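Local coordinates for protein 6-carboxyhexanoate--coa ligase (Bacillus subtilis, PDB 5FLG) that belongs to the 6-carboxyhexanoate--CoA ligase (pimeloyl-CoA synthase) family and binds phosphoaminophosphonic acid-adenylate ester, pimelic acid and magnesium ions, at residues Ser10-Ala15 and Gln65-His70; Gly31-Pro36 and Val44-Glu49. One frame throughout, in Å; residues are numbered along the deposited sequence.

Contact 1: residues Ser10-Ala15 and Gln65-His70; sequences SVRMRA and QFEEVH
S10, Q65 and R12 bury the most surface where strand 8-17 runs antiparallel to strand 61-68. S10 and E67 form a hydrogen-bonded pair, S10 N reaching E67 O at 2.9 Å and E67 N returning to S10 O at 3.0 Å. The next such pair, R12 with Q65, is closed by R12 N to Q65 O and Q65 N to R12 O, both 2.8 Å. On this face the R12 and Q65 side chains run side by side, their guanidinium and amide planes nearly perpendicular at 87°. The R12 chain bends at chi3 (-68°), turning NH2 to Q65 OE1 at 2.9 Å in a weak bond; the same NH2 makes a long salt bridge with E67 OE2, 3.7 Å away. A water at the guanidinium edge, in its plane, accepts from R12 NE and lies within bonding range of S10 O and Q65 OE1. V11 and F66 point to the other face, V11 CG2 touching F66 CB. Residues 65-67 also pair with a strand of the second subunit, continuing the sheet across the interface. E67 OE2 also bridges to R149. The guanidinium is probably placed mainly by Q65 OE1 and the water, the long E67 pair adding a weaker, shared charge term.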
# COMPACT_ATOMS: atom_id res chain seq x y z
N SER A 10 0.12 -10.81 -6.31
CA SER A 10 1.36 -10.16 -5.96
C SER A 10 1.15 -9.30 -4.71
O SER A 10 0.27 -8.44 -4.69
CB SER A 10 1.83 -9.25 -7.11
OG SER A 10 3.01 -8.56 -6.74
N VAL A 11 1.96 -9.50 -3.69
CA VAL A 11 1.83 -8.69 -2.46
C VAL A 11 3.17 -8.07 -2.19
O VAL A 11 4.18 -8.78 -2.06
CB VAL A 11 1.41 -9.52 -1.22
CG1 VAL A 11 1.03 -8.58 -0.08
CG2 VAL A 11 0.22 -10.41 -1.52
N ARG A 12 3.20 -6.73 -2.19
CA ARG A 12 4.45 -6.00 -2.08
C ARG A 12 4.40 -5.01 -0.93
O ARG A 12 3.33 -4.51 -0.57
CB ARG A 12 4.73 -5.21 -3.38
CG ARG A 12 5.09 -6.11 -4.55
CD ARG A 12 5.39 -5.28 -5.80
NE ARG A 12 4.19 -4.62 -6.29
CZ ARG A 12 4.20 -3.60 -7.15
NH1 ARG A 12 5.33 -2.99 -7.45
NH2 ARG A 12 3.07 -3.17 -7.67
N MET A 13 5.59 -4.73 -0.40
CA MET A 13 5.73 -3.85 0.74
C MET A 13 7.01 -3.06 0.55
O MET A 13 8.04 -3.61 0.24
CB MET A 13 5.82 -4.65 2.06
CG MET A 13 6.06 -3.79 3.31
SD MET A 13 7.81 -3.49 3.74
CE MET A 13 8.38 -5.13 4.13
N ARG A 14 6.97 -1.81 0.99
CA ARG A 14 8.18 -1.12 1.25
C ARG A 14 8.03 -0.19 2.44
O ARG A 14 6.93 0.28 2.77
CB ARG A 14 8.57 -0.33 -0.00
CG ARG A 14 7.53 0.67 -0.40
CD ARG A 14 7.82 1.13 -1.82
NE ARG A 14 7.04 2.30 -2.22
CZ ARG A 14 6.50 2.44 -3.42
NH1 ARG A 14 6.56 1.47 -4.33
NH2 ARG A 14 5.84 3.56 -3.70
N ALA A 15 9.17 0.12 3.05
CA ALA A 15 9.15 0.89 4.27
C ALA A 15 10.38 1.77 4.31
O ALA A 15 11.46 1.35 3.89
CB ALA A 15 9.10 -0.02 5.50
N GLN A 65 0.71 -3.52 -0.75
CA GLN A 65 -0.24 -3.57 -1.83
C GLN A 65 -0.41 -5.02 -2.29
O GLN A 65 0.55 -5.77 -2.35
CB GLN A 65 0.27 -2.70 -2.98
CG GLN A 65 -0.49 -2.88 -4.28
CD GLN A 65 0.19 -2.18 -5.46
OE1 GLN A 65 0.48 -2.80 -6.49
NE2 GLN A 65 0.41 -0.88 -5.32
N PHE A 66 -1.61 -5.37 -2.74
CA PHE A 66 -1.80 -6.60 -3.47
C PHE A 66 -2.61 -6.40 -4.72
O PHE A 66 -3.40 -5.48 -4.81
CB PHE A 66 -2.38 -7.73 -2.58
CG PHE A 66 -3.84 -7.62 -2.31
CD1 PHE A 66 -4.76 -7.88 -3.31
CD2 PHE A 66 -4.30 -7.49 -0.99
CE1 PHE A 66 -6.12 -7.82 -3.05
CE2 PHE A 66 -5.65 -7.56 -0.70
CZ PHE A 66 -6.57 -7.72 -1.73
N GLU A 67 -2.31 -7.24 -5.71
CA GLU A 67 -3.03 -7.22 -6.97
C GLU A 67 -2.99 -8.56 -7.64
O GLU A 67 -2.02 -9.30 -7.52
CB GLU A 67 -2.42 -6.18 -7.92
CG GLU A 67 -1.07 -6.61 -8.47
CD GLU A 67 -0.30 -5.50 -9.16
OE1 GLU A 67 -0.94 -4.50 -9.60
OE2 GLU A 67 0.94 -5.66 -9.32
N GLU A 68 -4.11 -8.92 -8.22
CA GLU A 68 -4.21 -10.11 -9.02
C GLU A 68 -3.17 -10.13 -10.13
O GLU A 68 -2.97 -9.14 -10.83
CB GLU A 68 -5.60 -10.16 -9.65
CG GLU A 68 -5.93 -11.49 -10.28
CD GLU A 68 -7.36 -11.55 -10.80
OE1 GLU A 68 -8.14 -10.59 -10.62
OE2 GLU A 68 -7.73 -12.63 -11.28
N VAL A 69 -2.51 -11.26 -10.26
CA VAL A 69 -1.64 -11.50 -11.40
C VAL A 69 -2.41 -12.18 -12.53
O VAL A 69 -2.98 -13.25 -12.35
CB VAL A 69 -0.43 -12.34 -10.98
CG1 VAL A 69 0.50 -12.58 -12.15
CG2 VAL A 69 0.30 -11.62 -9.87
N HIS A 70 -2.32 -11.60 -13.73
CA HIS A 70 -3.04 -12.14 -14.86
C HIS A 70 -2.20 -13.07 -15.73
O HIS A 70 -2.73 -13.98 -16.33
CB HIS A 70 -3.66 -11.02 -15.70
CG HIS A 70 -4.69 -10.23 -14.96
ND1 HIS A 70 -5.94 -10.75 -14.65
CD2 HIS A 70 -4.62 -9.03 -14.33
CE1 HIS A 70 -6.60 -9.88 -13.91
NE2 HIS A 70 -5.82 -8.84 -13.69
O HOH W 1 1.47 -5.64 -5.62

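Contact 2: residues Gly31-Pro36 and Val44-Glu49; sequences GERLIP and VNALLE. With ANP (phosphoaminophosphonic acid-adenylate ester), chain D.
The adenine end of the phosphoaminophosphonic acid-adenylate ester pocket borders this contact, in which residues 31-36 of strand 26-36, in the antiparallel sheet, are backed by helix 40-52. The short strand and helix segments run almost antiparallel, 168° between their directions, with their axes 9.5 Å apart. L47 reaches across with both methyl groups. Its CG stands anti to the carbonyl carbon (chi1 -71°), which helps to carry CD2 over the backbone of G31, 3.9 Å from G31 CA, while CD1 lies 4.2 Å from CG of R33. G31 has no side chain, and L47 CD2 rests directly on its backbone. One residue earlier, A46 CB approaches the R33 guanidinium at its edge, near its plane, 4.2 Å from NH1. The R33 chain folds at chi2 and chi3, and its NE is paired in a salt bridge with D151, which holds the charged end while the aliphatic part lies against the helix. E32, between G31 and R33 in the strand, has its CB directed away from the helix. A bend at chi2 (-84°) brings OE2 to N6 of the nucleotide analogue at 3.0 Å, in a weak hydrogen bond; OE2 also forms a salt bridge with R146, which probably helps to position the carboxylate. The alternation of the strand thus separates two chemistries: G31 and R33 meet the helix through van der Waals contact, including the guanidinium edge against A46 CB, without a hydrogen bond between the segments, whereas E32 delivers a doubly engaged carboxylate oxygen to the adenine amino group.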
# COMPACT_ATOMS: atom_id res chain seq x y z
N GLY A 31 9.64 -6.03 0.53
CA GLY A 31 9.36 -7.43 0.32
C GLY A 31 8.44 -7.67 -0.85
O GLY A 31 7.63 -6.81 -1.21
N GLU A 32 8.47 -8.89 -1.36
CA GLU A 32 7.52 -9.26 -2.39
C GLU A 32 7.14 -10.70 -2.32
O GLU A 32 7.94 -11.52 -1.98
CB GLU A 32 8.12 -8.92 -3.79
CG GLU A 32 9.60 -9.16 -3.88
CD GLU A 32 10.42 -8.00 -3.35
OE1 GLU A 32 10.12 -6.84 -3.71
OE2 GLU A 32 11.46 -8.27 -2.69
N ARG A 33 5.88 -11.00 -2.57
CA ARG A 33 5.36 -12.34 -2.33
C ARG A 33 4.40 -12.61 -3.46
O ARG A 33 3.94 -11.70 -4.11
CB ARG A 33 4.61 -12.44 -0.98
CG ARG A 33 5.49 -12.17 0.24
CD ARG A 33 6.51 -13.28 0.52
NE ARG A 33 5.81 -14.55 0.77
CZ ARG A 33 5.18 -14.86 1.90
NH1 ARG A 33 5.25 -14.06 2.95
NH2 ARG A 33 4.47 -15.98 1.98
N LEU A 34 4.17 -13.88 -3.74
CA LEU A 34 3.19 -14.30 -4.71
C LEU A 34 2.37 -15.47 -4.13
O LEU A 34 2.91 -16.53 -3.90
CB LEU A 34 3.93 -14.70 -5.97
CG LEU A 34 3.11 -15.15 -7.17
CD1 LEU A 34 2.38 -13.94 -7.74
CD2 LEU A 34 4.03 -15.78 -8.21
N ILE A 35 1.07 -15.31 -3.99
CA ILE A 35 0.29 -16.19 -3.14
C ILE A 35 -1.13 -16.36 -3.61
O ILE A 35 -1.68 -15.51 -4.30
CB ILE A 35 0.21 -15.64 -1.70
CG1 ILE A 35 -0.30 -14.20 -1.73
CG2 ILE A 35 1.57 -15.75 -1.02
CD1 ILE A 35 -1.09 -13.82 -0.47
N PRO A 36 -1.72 -17.52 -3.29
CA PRO A 36 -3.16 -17.64 -3.38
C PRO A 36 -3.88 -16.78 -2.36
O PRO A 36 -3.30 -16.39 -1.34
CB PRO A 36 -3.41 -19.12 -3.10
CG PRO A 36 -2.18 -19.64 -2.47
CD PRO A 36 -1.09 -18.63 -2.56
N VAL A 44 0.21 -10.48 4.43
CA VAL A 44 0.22 -9.08 4.77
C VAL A 44 0.81 -8.87 6.16
O VAL A 44 1.61 -7.96 6.37
CB VAL A 44 -1.20 -8.50 4.68
CG1 VAL A 44 -1.25 -7.10 5.26
CG2 VAL A 44 -1.66 -8.47 3.22
N ASN A 45 0.46 -9.74 7.12
CA ASN A 45 1.08 -9.65 8.44
C ASN A 45 2.58 -9.98 8.45
O ASN A 45 3.36 -9.36 9.17
CB ASN A 45 0.34 -10.54 9.42
CG ASN A 45 -0.87 -9.85 10.00
OD1 ASN A 45 -0.71 -8.92 10.77
ND2 ASN A 45 -2.05 -10.15 9.49
N ALA A 46 3.02 -10.93 7.63
CA ALA A 46 4.44 -11.25 7.59
C ALA A 46 5.21 -10.05 7.05
O ALA A 46 6.29 -9.71 7.55
CB ALA A 46 4.74 -12.51 6.77
N LEU A 47 4.67 -9.40 6.03
CA LEU A 47 5.33 -8.21 5.47
C LEU A 47 5.29 -7.05 6.47
O LEU A 47 6.26 -6.31 6.60
CB LEU A 47 4.69 -7.81 4.15
CG LEU A 47 4.99 -8.78 2.99
CD1 LEU A 47 4.10 -8.50 1.79
CD2 LEU A 47 6.44 -8.70 2.60
N LEU A 48 4.15 -6.82 7.09
CA LEU A 48 4.08 -5.76 8.09
C LEU A 48 5.18 -5.96 9.11
O LEU A 48 5.98 -5.05 9.36
CB LEU A 48 2.71 -5.74 8.77
CG LEU A 48 2.51 -4.69 9.87
CD1 LEU A 48 2.70 -3.29 9.33
CD2 LEU A 48 1.12 -4.84 10.47
N GLU A 49 5.27 -7.16 9.65
CA GLU A 49 6.19 -7.45 10.76
C GLU A 49 7.65 -7.34 10.31
O GLU A 49 8.53 -6.89 11.04
CB GLU A 49 5.89 -8.85 11.31
CG GLU A 49 6.95 -9.41 12.23
CD GLU A 49 7.16 -8.58 13.50
OE1 GLU A 49 6.75 -7.39 13.53
OE2 GLU A 49 7.81 -9.09 14.45
PG ANP D . 14.81 -6.63 3.80
O1G ANP D . 13.65 -6.29 4.68
O2G ANP D . 16.13 -6.55 4.52
O3G ANP D . 14.69 -7.91 3.03
PB ANP D . 15.48 -5.59 1.10
O1B ANP D . 14.86 -6.81 0.51
O2B ANP D . 15.37 -4.24 0.49
N3B ANP D . 14.81 -5.35 2.67
PA ANP D . 17.80 -7.27 1.34
O1A ANP D . 18.86 -7.33 2.35
O2A ANP D . 16.79 -8.37 1.15
O3A ANP D . 17.05 -5.85 1.39
O5' ANP D . 18.61 -7.08 -0.08
C5' ANP D . 19.84 -6.41 -0.12
C4' ANP D . 19.85 -5.43 -1.29
O4' ANP D . 19.56 -6.15 -2.50
C3' ANP D . 18.78 -4.36 -1.16
O3' ANP D . 19.28 -3.19 -0.52
C2' ANP D . 18.45 -4.04 -2.59
O2' ANP D . 19.45 -3.17 -3.11
C1' ANP D . 18.60 -5.39 -3.23
N9 ANP D . 17.28 -6.04 -3.29
C8 ANP D . 16.57 -6.61 -2.26
N7 ANP D . 15.43 -7.17 -2.73
C5 ANP D . 15.40 -6.92 -4.08
C6 ANP D . 14.49 -7.17 -5.20
N6 ANP D . 13.32 -7.81 -5.03
N1 ANP D . 14.84 -6.76 -6.44
C2 ANP D . 15.98 -6.09 -6.64
N3 ANP D . 16.91 -5.87 -5.70
C4 ANP D . 16.61 -6.16 -4.41

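How the contacts relate
From the N terminus, strand 8-17 is followed by strand 26-36, then helix 40-52 and strand 61-68. Contact 2 closes a short connection of seven residues between 31-36 and 44-49; contact 1 closes a longer one, from 10-15 to 65-70, and contact 2 lies wholly within it, so the two nest and do not cross. Strand 8-17 is central in the sheet, and probable backbone hydrogen bonds from R33 N to V11 O and from G31 N to M13 O join the two contacts. L47 of contact 2 also packs on contact 1, its CD1 meeting V11 CG1. Together they tie sheet, helix and nucleotide pocket, and both touch the second subunit.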